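Local coordinates for protein esterase YbfF (Escherichia coli, PDB 3BF7) that is an alpha/beta hydrolase with a helical cap that probably acts as an esterase, perhaps also on thioesters, at residues A66-L71 and T99-D104; N44-D49 and L78-A83. The protein carries 1 engineered substitution. One frame throughout, in Å; residues are numbered along the deposited sequence.

Interaction 1. Residues A66-L71 and T99-D104; sequences AMAQDL and TALAPD
Leu101, at the C-terminal end of helix 90-101, leans across to helix 64-78 and touches Ala68 and Gln69. Leu101 CB stays 4.4 Å from Ala68 CB, and CG and CD1 are no closer to the helix. With CG anti to the backbone N (chi1 -173°) the side chain extends across to helix 64-78, and chi2 turns CD2 onto it. This methyl sits 3.9 Å from Ala68 CB and also packs against the start of Gln69, with CD2 3.5 Å from Gln69 N and 3.7 Å from Gln69 CA. The Gln69 chain crosses the leucine at about a right angle, and its bend at chi2 (68°) folds the amide back, leaving OE1 3.8 Å from Leu101 CD2. The methyl is thus bordered by Ala68 CB, the helix backbone and the amide oxygen. NE2 of that amide is hydrogen-bonded to Asp73, one turn further along. No hydrogen bond joins the two segments. Leu101 lies at the exposed margin of the helix pair. Deeper between the two helices, Ala68 rests on Ala97, while Met67 meets Met90 and Ala94; Thr99 packs on Ile106 and Leu109 of strand 106-112.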
loop_
_atom_site.group_PDB
_atom_site.type_symbol
_atom_site.label_atom_id
_atom_site.label_comp_id
_atom_site.label_asym_id
_atom_site.label_seq_id
_atom_site.Cartn_x
_atom_site.Cartn_y
_atom_site.Cartn_z
ATOM N N ALA A 66 -7.107 -8.542 -9.682
ATOM C CA ALA A 66 -5.882 -9.319 -9.851
ATOM C C ALA A 66 -4.992 -9.211 -8.614
ATOM O O ALA A 66 -4.456 -10.212 -8.135
ATOM C CB ALA A 66 -5.124 -8.844 -11.087
ATOM N N MET A 67 -4.836 -7.994 -8.098
ATOM C CA MET A 67 -4.016 -7.782 -6.912
ATOM C C MET A 67 -4.657 -8.448 -5.696
ATOM O O MET A 67 -3.958 -8.951 -4.819
ATOM C CB MET A 67 -3.805 -6.284 -6.673
ATOM C CG MET A 67 -2.826 -5.658 -7.661
ATOM S SD MET A 67 -2.438 -3.922 -7.337
ATOM C CE MET A 67 -3.318 -3.123 -8.671
ATOM N N ALA A 68 -5.986 -8.462 -5.650
ATOM C CA ALA A 68 -6.693 -9.098 -4.542
ATOM C C ALA A 68 -6.459 -10.608 -4.609
ATOM O O ALA A 68 -6.202 -11.253 -3.594
ATOM C CB ALA A 68 -8.184 -8.788 -4.621
ATOM N N GLN A 69 -6.548 -11.168 -5.812
ATOM C CA GLN A 69 -6.324 -12.599 -5.993
ATOM C C GLN A 69 -4.902 -12.965 -5.576
ATOM O O GLN A 69 -4.672 -14.033 -5.008
ATOM C CB GLN A 69 -6.540 -13.001 -7.453
ATOM C CG GLN A 69 -6.284 -14.478 -7.719
ATOM C CD GLN A 69 -7.307 -15.372 -7.054
ATOM O OE1 GLN A 69 -8.508 -15.246 -7.298
ATOM N NE2 GLN A 69 -6.839 -16.286 -6.210
ATOM N N ASP A 70 -3.947 -12.087 -5.870
ATOM C CA ASP A 70 -2.560 -12.340 -5.488
ATOM C C ASP A 70 -2.484 -12.517 -3.971
ATOM O O ASP A 70 -1.727 -13.347 -3.473
ATOM C CB ASP A 70 -1.651 -11.173 -5.888
ATOM C CG ASP A 70 -1.473 -11.037 -7.387
ATOM O OD1 ASP A 70 -0.948 -9.984 -7.804
ATOM O OD2 ASP A 70 -1.836 -11.965 -8.147
ATOM N N LEU A 71 -3.257 -11.717 -3.240
ATOM C CA LEU A 71 -3.261 -11.812 -1.787
ATOM C C LEU A 71 -3.827 -13.165 -1.361
ATOM O O LEU A 71 -3.309 -13.797 -0.442
ATOM C CB LEU A 71 -4.064 -10.653 -1.175
ATOM C CG LEU A 71 -3.472 -9.251 -1.416
ATOM C CD1 LEU A 71 -4.379 -8.188 -0.817
ATOM C CD2 LEU A 71 -2.080 -9.160 -0.804
ATOM N N THR A 99 -12.052 -7.621 -0.081
ATOM C CA THR A 99 -13.308 -7.839 0.633
ATOM C C THR A 99 -14.409 -8.316 -0.310
ATOM O O THR A 99 -15.327 -9.019 0.110
ATOM C CB THR A 99 -13.823 -6.564 1.363
ATOM O OG1 THR A 99 -14.215 -5.573 0.405
ATOM C CG2 THR A 99 -12.754 -6.002 2.284
ATOM N N ALA A 100 -14.319 -7.936 -1.580
ATOM C CA ALA A 100 -15.318 -8.338 -2.562
ATOM C C ALA A 100 -15.008 -9.712 -3.144
ATOM O O ALA A 100 -15.916 -10.476 -3.471
ATOM C CB ALA A 100 -15.396 -7.304 -3.680
ATOM N N LEU A 101 -13.723 -10.028 -3.259
ATOM C CA LEU A 101 -13.300 -11.299 -3.833
ATOM C C LEU A 101 -13.333 -12.482 -2.869
ATOM O O LEU A 101 -13.841 -13.551 -3.217
ATOM C CB LEU A 101 -11.888 -11.161 -4.418
ATOM C CG LEU A 101 -11.372 -12.366 -5.206
ATOM C CD1 LEU A 101 -12.241 -12.578 -6.436
ATOM C CD2 LEU A 101 -9.926 -12.135 -5.612
ATOM N N ALA A 102 -12.793 -12.297 -1.669
ATOM C CA ALA A 102 -12.748 -13.375 -0.681
ATOM C C ALA A 102 -12.863 -12.819 0.733
ATOM O O ALA A 102 -11.908 -12.859 1.509
ATOM C CB ALA A 102 -11.449 -14.156 -0.834
ATOM N N PRO A 103 -14.048 -12.307 1.092
ATOM C CA PRO A 103 -14.269 -11.739 2.426
ATOM C C PRO A 103 -13.934 -12.649 3.605
ATOM O O PRO A 103 -13.507 -12.170 4.656
ATOM C CB PRO A 103 -15.747 -11.345 2.392
ATOM C CG PRO A 103 -16.340 -12.329 1.427
ATOM C CD PRO A 103 -15.307 -12.360 0.329
ATOM N N ASP A 104 -14.119 -13.953 3.436
ATOM C CA ASP A 104 -13.839 -14.889 4.520
ATOM C C ASP A 104 -12.354 -15.011 4.856
ATOM O O ASP A 104 -11.992 -15.600 5.877
ATOM C CB ASP A 104 -14.409 -16.272 4.192
ATOM C CG ASP A 104 -15.920 -16.258 4.041
ATOM O OD1 ASP A 104 -16.592 -15.583 4.848
ATOM O OD2 ASP A 104 -16.435 -16.928 3.123
#

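Interaction 2. Residues N44-D49 and L78-A83; sequences NIIQVD and LQIDKA
A beta-alpha-beta crossover of the alpha/beta hydrolase fold is joined here where its helix, 64-78, gives way to its second strand, 83-88: Ile46 of strand 45-48 meets Leu78 and Ile80, around the exit from the helix. The two strands are parallel but not adjacent, since strand 19-22 lies between them in the sheet, so the contact is made by side chains alone and the nearest CA atoms, those of Ile46 and Ala83, are 9.6 Å apart. The helix ends in a Schellman motif, in which Gln79 takes a positive phi (59°) and turns the chain back toward the sheet. Leu78 and Ile80 flank this residue, and both start their side chains toward the strand. Ile46 answers with two branches. The Leu78 side chain runs past that of Ile46 in the opposite direction, and its CD1 lies 4.0 Å from Ile46 CG1 and 4.1 Å from Ile46 CG2. The outer methyl of Ile46 serves the second partner, Ile80, which approaches tip to tip. Ile45 next to it in the strand packs on Ala36 and Leu39 of helix 33-39, while Ile46 also touches Ile5 of the adjacent strand 5-8. Backbone bonds from Ile46 to Ile19 and Leu21 fix the strand in the sheet, and the guanidinium of Arg105 hydrogen-bonds the carbonyl oxygens of Ile80 and Asp81. Ile80 also rests on Pro18, just ahead of strand 19-22. Its own chain is extended, with chi2 at 177°, which carries Ile80 CD1 out to 4.0 Å from Ile46 CD1.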
loop_
_atom_site.group_PDB
_atom_site.type_symbol
_atom_site.label_atom_id
_atom_site.label_comp_id
_atom_site.label_asym_id
_atom_site.label_seq_id
_atom_site.Cartn_x
_atom_site.Cartn_y
_atom_site.Cartn_z
ATOM N N ASN A 44 1.888 -12.336 13.947
ATOM C CA ASN A 44 2.773 -12.868 12.926
ATOM C C ASN A 44 2.586 -11.806 11.846
ATOM O O ASN A 44 1.471 -11.312 11.649
ATOM C CB ASN A 44 2.298 -14.223 12.398
ATOM C CG ASN A 44 2.592 -15.357 13.354
ATOM O OD1 ASN A 44 3.451 -15.240 14.229
ATOM N ND2 ASN A 44 1.893 -16.471 13.181
ATOM N N ILE A 45 3.666 -11.440 11.168
ATOM C CA ILE A 45 3.602 -10.415 10.135
ATOM C C ILE A 45 4.021 -10.943 8.774
ATOM O O ILE A 45 4.931 -11.768 8.669
ATOM C CB ILE A 45 4.534 -9.227 10.475
ATOM C CG1 ILE A 45 4.158 -8.629 11.833
ATOM C CG2 ILE A 45 4.470 -8.179 9.373
ATOM C CD1 ILE A 45 2.763 -8.065 11.900
ATOM N N ILE A 46 3.343 -10.464 7.736
ATOM C CA ILE A 46 3.667 -10.828 6.364
ATOM C C ILE A 46 3.724 -9.532 5.561
ATOM O O ILE A 46 2.710 -8.846 5.398
ATOM C CB ILE A 46 2.606 -11.755 5.718
ATOM C CG1 ILE A 46 2.479 -13.062 6.508
ATOM C CG2 ILE A 46 2.998 -12.055 4.273
ATOM C CD1 ILE A 46 1.603 -12.958 7.737
ATOM N N GLN A 47 4.914 -9.181 5.091
ATOM C CA GLN A 47 5.100 -7.983 4.281
ATOM C C GLN A 47 5.229 -8.457 2.840
ATOM O O GLN A 47 6.106 -9.260 2.530
ATOM C CB GLN A 47 6.368 -7.242 4.711
ATOM C CG GLN A 47 6.260 -6.597 6.088
ATOM C CD GLN A 47 7.600 -6.167 6.649
ATOM O OE1 GLN A 47 8.094 -6.749 7.616
ATOM N NE2 GLN A 47 8.198 -5.148 6.048
ATOM N N VAL A 48 4.364 -7.973 1.957
ATOM C CA VAL A 48 4.405 -8.408 0.568
ATOM C C VAL A 48 4.883 -7.357 -0.416
ATOM O O VAL A 48 4.793 -6.151 -0.166
ATOM C CB VAL A 48 2.998 -8.853 0.066
ATOM C CG1 VAL A 48 2.346 -9.773 1.072
ATOM C CG2 VAL A 48 2.111 -7.632 -0.201
ATOM N N ASP A 49 5.414 -7.839 -1.534
ATOM C CA ASP A 49 5.779 -6.966 -2.639
ATOM C C ASP A 49 4.582 -7.160 -3.573
ATOM O O ASP A 49 4.243 -8.291 -3.935
ATOM C CB ASP A 49 7.035 -7.439 -3.380
ATOM C CG ASP A 49 8.321 -6.853 -2.820
ATOM O OD1 ASP A 49 8.300 -5.722 -2.283
ATOM O OD2 ASP A 49 9.367 -7.529 -2.952
ATOM N N LEU A 78 0.982 -19.767 2.188
ATOM C CA LEU A 78 1.460 -19.788 3.567
ATOM C C LEU A 78 0.511 -20.551 4.481
ATOM O O LEU A 78 0.748 -20.659 5.684
ATOM C CB LEU A 78 1.625 -18.359 4.088
ATOM C CG LEU A 78 2.610 -17.475 3.310
ATOM C CD1 LEU A 78 2.655 -16.094 3.946
ATOM C CD2 LEU A 78 3.996 -18.115 3.321
ATOM N N GLN A 79 -0.557 -21.086 3.899
ATOM C CA GLN A 79 -1.554 -21.847 4.642
ATOM C C GLN A 79 -2.197 -21.038 5.765
ATOM O O GLN A 79 -2.343 -21.519 6.890
ATOM C CB GLN A 79 -0.928 -23.128 5.205
ATOM C CG GLN A 79 -0.395 -24.068 4.132
ATOM C CD GLN A 79 0.106 -25.381 4.700
ATOM O OE1 GLN A 79 1.006 -25.406 5.538
ATOM N NE2 GLN A 79 -0.477 -26.483 4.242
ATOM N N ILE A 80 -2.579 -19.805 5.447
ATOM C CA ILE A 80 -3.233 -18.912 6.399
ATOM C C ILE A 80 -4.700 -18.801 5.994
ATOM O O ILE A 80 -5.007 -18.380 4.881
ATOM C CB ILE A 80 -2.600 -17.504 6.371
ATOM C CG1 ILE A 80 -1.150 -17.575 6.855
ATOM C CG2 ILE A 80 -3.409 -16.547 7.238
ATOM C CD1 ILE A 80 -0.416 -16.253 6.786
ATOM N N ASP A 81 -5.603 -19.174 6.895
ATOM C CA ASP A 81 -7.031 -19.123 6.598
ATOM C C ASP A 81 -7.610 -17.714 6.582
ATOM O O ASP A 81 -8.428 -17.385 5.724
ATOM C CB ASP A 81 -7.813 -19.978 7.599
ATOM C CG ASP A 81 -7.475 -21.454 7.495
ATOM O OD1 ASP A 81 -7.580 -22.012 6.383
ATOM O OD2 ASP A 81 -7.110 -22.053 8.527
ATOM N N LYS A 82 -7.194 -16.886 7.533
ATOM C CA LYS A 82 -7.702 -15.523 7.612
ATOM C C LYS A 82 -6.648 -14.598 8.202
ATOM O O LYS A 82 -5.888 -14.991 9.086
ATOM C CB LYS A 82 -8.967 -15.496 8.474
ATOM C CG LYS A 82 -9.632 -14.134 8.595
ATOM C CD LYS A 82 -10.872 -14.201 9.480
ATOM C CE LYS A 82 -10.528 -14.644 10.896
ATOM N NZ LYS A 82 -11.729 -14.706 11.778
ATOM N N ALA A 83 -6.603 -13.366 7.709
ATOM C CA ALA A 83 -5.635 -12.403 8.204
ATOM C C ALA A 83 -6.196 -10.997 8.220
ATOM O O ALA A 83 -7.183 -10.697 7.550
ATOM C CB ALA A 83 -4.379 -12.435 7.338
#

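Beyond strands 5-8 and 19-22 and helix 33-39, the chain enters strand 45-48, then helix 64-78, its exit turn, strand 83-88 and helix 90-101. Interaction 2 closes the loop from 44-49 to 78-83, a span that contains most of helix 64-78. Interaction 1 begins inside that span, at 66-71, and ends beyond it at 99-104, so the two loops cross rather than nest. Interaction 2 ties the sheet to the end of helix 64-78; interaction 1 ties that helix to helix 90-101. Their centres lie 13 Å apart, and they meet where Lys82 CG packs 3.9 Å from Asp104 O, on the approaches to strands 83-88 and 106-112.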